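Local structure of quinoline 2-oxidoreductase small subunit (Pseudomonas putida, 1T3Q) at residues E81-L86 / G113-A118; S120-A123 / A127-R130. The protein carries two [2Fe-2S] clusters and probably passes electrons from the molybdenum centre to the FAD during the oxidation of quinoline. All coordinates share one frame; numbering follows the deposited sequence.

Contact 1: residues E81-L86 / G113-A118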
# COMPACT_ATOMS: atom_id res chain seq x y z
N GLU A 81 -12.95 -3.26 -25.81
CA GLU A 81 -13.81 -3.07 -24.65
C GLU A 81 -13.43 -4.06 -23.56
O GLU A 81 -13.53 -5.27 -23.75
CB GLU A 81 -15.28 -3.31 -25.03
CG GLU A 81 -15.91 -2.23 -25.87
CD GLU A 81 -17.31 -2.62 -26.31
OE1 GLU A 81 -17.43 -3.34 -27.32
OE2 GLU A 81 -18.28 -2.21 -25.63
N THR A 82 -12.97 -3.55 -22.42
CA THR A 82 -12.61 -4.41 -21.30
C THR A 82 -13.70 -4.26 -20.24
O THR A 82 -14.56 -3.39 -20.34
CB THR A 82 -11.24 -4.03 -20.69
OG1 THR A 82 -11.32 -2.72 -20.11
CG2 THR A 82 -10.16 -4.04 -21.77
N VAL A 83 -13.65 -5.12 -19.22
CA VAL A 83 -14.66 -5.08 -18.17
C VAL A 83 -14.76 -3.71 -17.49
O VAL A 83 -15.84 -3.31 -17.05
CB VAL A 83 -14.39 -6.17 -17.10
CG1 VAL A 83 -13.08 -5.88 -16.39
CG2 VAL A 83 -15.54 -6.23 -16.12
N GLU A 84 -13.65 -2.98 -17.42
CA GLU A 84 -13.65 -1.67 -16.78
C GLU A 84 -14.61 -0.68 -17.45
O GLU A 84 -15.07 0.28 -16.82
CB GLU A 84 -12.25 -1.04 -16.78
CG GLU A 84 -11.27 -1.68 -15.82
CD GLU A 84 -10.44 -2.79 -16.45
OE1 GLU A 84 -10.88 -3.37 -17.47
OE2 GLU A 84 -9.36 -3.09 -15.91
N GLY A 85 -14.91 -0.92 -18.72
CA GLY A 85 -15.79 -0.02 -19.45
C GLY A 85 -17.27 -0.28 -19.30
O GLY A 85 -18.08 0.52 -19.77
N LEU A 86 -17.63 -1.39 -18.66
CA LEU A 86 -19.04 -1.76 -18.51
C LEU A 86 -19.90 -0.81 -17.69
O LEU A 86 -20.93 -0.33 -18.17
CB LEU A 86 -19.16 -3.16 -17.91
CG LEU A 86 -19.55 -4.30 -18.86
CD1 LEU A 86 -19.84 -5.53 -18.02
CD2 LEU A 86 -20.77 -3.93 -19.68
N GLY A 113 -14.24 -12.31 -18.18
CA GLY A 113 -14.44 -13.09 -19.39
C GLY A 113 -15.89 -13.51 -19.58
O GLY A 113 -16.40 -13.51 -20.71
N MET A 114 -16.56 -13.88 -18.49
CA MET A 114 -17.96 -14.28 -18.54
C MET A 114 -18.81 -13.14 -19.10
O MET A 114 -19.63 -13.35 -19.98
CB MET A 114 -18.47 -14.63 -17.13
CG MET A 114 -17.96 -15.94 -16.57
SD MET A 114 -18.57 -17.34 -17.50
CE MET A 114 -17.50 -18.66 -16.81
N LEU A 115 -18.59 -11.94 -18.58
CA LEU A 115 -19.34 -10.76 -19.01
C LEU A 115 -19.16 -10.45 -20.49
O LEU A 115 -20.12 -10.08 -21.18
CB LEU A 115 -18.94 -9.55 -18.16
CG LEU A 115 -19.36 -9.61 -16.68
CD1 LEU A 115 -18.67 -8.51 -15.89
CD2 LEU A 115 -20.87 -9.47 -16.57
N ALA A 116 -17.93 -10.59 -20.98
CA ALA A 116 -17.64 -10.33 -22.39
C ALA A 116 -18.46 -11.26 -23.28
O ALA A 116 -19.16 -10.81 -24.19
CB ALA A 116 -16.13 -10.52 -22.66
N THR A 117 -18.40 -12.55 -23.00
CA THR A 117 -19.15 -13.52 -23.79
C THR A 117 -20.66 -13.28 -23.64
O THR A 117 -21.39 -13.32 -24.63
CB THR A 117 -18.82 -14.97 -23.39
OG1 THR A 117 -17.41 -15.20 -23.58
CG2 THR A 117 -19.59 -15.96 -24.25
N ALA A 118 -21.11 -13.02 -22.42
CA ALA A 118 -22.54 -12.78 -22.19
C ALA A 118 -23.04 -11.58 -22.98
O ALA A 118 -24.13 -11.62 -23.57
CB ALA A 118 -22.81 -12.59 -20.71
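L115, on helix 111-124, reaches out to V83 and L86 of the turn that follows strand 79-81, and one methyl serves both partners. Its CD1 lies 3.9 Å from V83 CG2 and 3.8 Å from L86 CD1. The branched end of L86 also comes near the root of the L115 side chain, with L86 CD1 4.1 Å from L115 CB. These are dispersion contacts between slanting side chains, and branched aliphatic residues suit them because each presents compact methyls. In V83 the torsion decides which methyl is used: CG2 is trans to the backbone N (chi1 of CG1 65°), which carries it out to the leucine.

Segment 81-86 leaves the plant-type [2Fe-2S] ferredoxin (beta-grasp) sheet of the first part of this molybdenum hydroxylase subunit, and segment 113-118 lies in the helical second part, which holds the second cluster. The turn 82-86 starts the connection between them and here leans on a helix of the latter, while L95 and F99 of helix 94-101 also touch L115.

Polar bonds act within the turn and at its margins. G85 N binds T82 O at 3.0 Å, and T82 OG1 donates to E84 OE1 over 2.8 Å, approaching from 40° above the carboxylate plane. E84 OE2 accepts from G43 N, which gives the carboxylate a second hold. V83 also packs on L27 of the large subunit.

Contact 2: residues S120-A123 / A127-R130; sequences SILA and APSR
P128 meets two neighbouring residues of helix 111-124, I121 and L122, through the carbons CB, CG and CD of its ring, and it gives up about as much surface as the two together. Different ring atoms serve the two partners. CG of P128 is 3.9 Å from CG2 of I121, and CB of the proline lies 4.0 Å from the same methyl; at the nitrogen side of the ring, CD of P128 comes within 3.9 Å of CD2 of L122. A proline suits this place because its closed ring is a rigid apolar block, with no side-chain torsion free to swing away. I121 and L122, both buried, suit theirs by offering branched apolar methyls to it.

The side chains of I121 and P128 cross at about a right angle. CG2 of I121 stands opposite the backbone N while CG1 takes the position beside that N (chi1 -66°), so CG2 is the branch that meets the proline. L122 starts less directly: its CB does not head for the loop, but the chain beyond bends round until CD2 reaches the proline, and the two side chains cross at a slant.

After the proline the chain turns into the next helix, where S129 is the N-cap residue; its hydroxyl suits the place because OG can accept from an otherwise unbonded helix N-H, here just beyond R130. The contact thus closes the connection between helices 111-124 and 130-136, with the loop folded back on the last turn of the helix it has left. V133 of helix 130-136 packs on P128 and V136 on I121, whereas L122 is bordered by I154 of helix 148-154 and V159 of helix 157-164.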
# COMPACT_ATOMS: atom_id res chain seq x y z
N SER A 120 -21.91 -10.41 -25.76
CA SER A 120 -21.98 -10.81 -27.16
C SER A 120 -23.25 -11.59 -27.45
O SER A 120 -23.91 -11.36 -28.47
CB SER A 120 -20.76 -11.68 -27.52
OG SER A 120 -20.84 -12.10 -28.87
N ILE A 121 -23.59 -12.51 -26.56
CA ILE A 121 -24.80 -13.33 -26.69
C ILE A 121 -26.05 -12.46 -26.70
O ILE A 121 -26.91 -12.60 -27.57
CB ILE A 121 -24.93 -14.32 -25.50
CG1 ILE A 121 -23.80 -15.34 -25.53
CG2 ILE A 121 -26.29 -15.00 -25.53
CD1 ILE A 121 -23.77 -16.27 -24.33
N LEU A 122 -26.13 -11.56 -25.73
CA LEU A 122 -27.27 -10.68 -25.58
C LEU A 122 -27.42 -9.68 -26.71
O LEU A 122 -28.52 -9.19 -26.97
CB LEU A 122 -27.18 -9.94 -24.24
CG LEU A 122 -27.27 -10.87 -23.03
CD1 LEU A 122 -26.87 -10.12 -21.76
CD2 LEU A 122 -28.68 -11.43 -22.92
N ALA A 123 -26.31 -9.38 -27.37
CA ALA A 123 -26.34 -8.44 -28.49
C ALA A 123 -27.12 -9.04 -29.65
O ALA A 123 -27.89 -8.35 -30.31
CB ALA A 123 -24.92 -8.12 -28.94
N ALA A 127 -33.06 -12.43 -25.28
CA ALA A 127 -33.63 -13.46 -24.42
C ALA A 127 -33.26 -14.86 -24.90
O ALA A 127 -34.11 -15.62 -25.38
CB ALA A 127 -35.15 -13.31 -24.37
N PRO A 128 -31.97 -15.22 -24.78
CA PRO A 128 -31.55 -16.55 -25.22
C PRO A 128 -32.11 -17.60 -24.27
O PRO A 128 -32.41 -17.30 -23.12
CB PRO A 128 -30.03 -16.46 -25.17
CG PRO A 128 -29.80 -15.55 -24.00
CD PRO A 128 -30.84 -14.46 -24.23
N SER A 129 -32.26 -18.83 -24.76
CA SER A 129 -32.76 -19.91 -23.92
C SER A 129 -31.61 -20.35 -23.01
O SER A 129 -30.45 -20.05 -23.29
CB SER A 129 -33.20 -21.09 -24.78
OG SER A 129 -32.07 -21.72 -25.39
N ARG A 130 -31.92 -21.05 -21.93
CA ARG A 130 -30.86 -21.51 -21.04
C ARG A 130 -29.89 -22.39 -21.81
O ARG A 130 -28.67 -22.29 -21.62
CB ARG A 130 -31.46 -22.28 -19.85
CG ARG A 130 -32.27 -21.42 -18.90
CD ARG A 130 -32.79 -22.23 -17.71
NE ARG A 130 -31.70 -22.66 -16.83
CZ ARG A 130 -31.16 -21.89 -15.88
NH1 ARG A 130 -31.61 -20.66 -15.69
NH2 ARG A 130 -30.17 -22.36 -15.13

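Helix 111-124 is common to both contacts: contact 1 uses its N-terminal half, through L115, and contact 2 its C-terminal end, through I121 and L122. Their centres lie 15 Å apart, and apart from adjoining along the helix they do not touch. Contact 1 sits about 3 Å from the centre of the chain, where the helix meets the sheet-bearing part, whereas contact 2 is about 15 Å from that centre, among the helices 130-136, 148-154 and 157-164. The clusters set them apart as well. The side chain of L115 is about 11 Å from a bound [2Fe-2S] cluster and about 9 Å from that of the cluster-binding C110, while contact 2 lies away from the cluster sites.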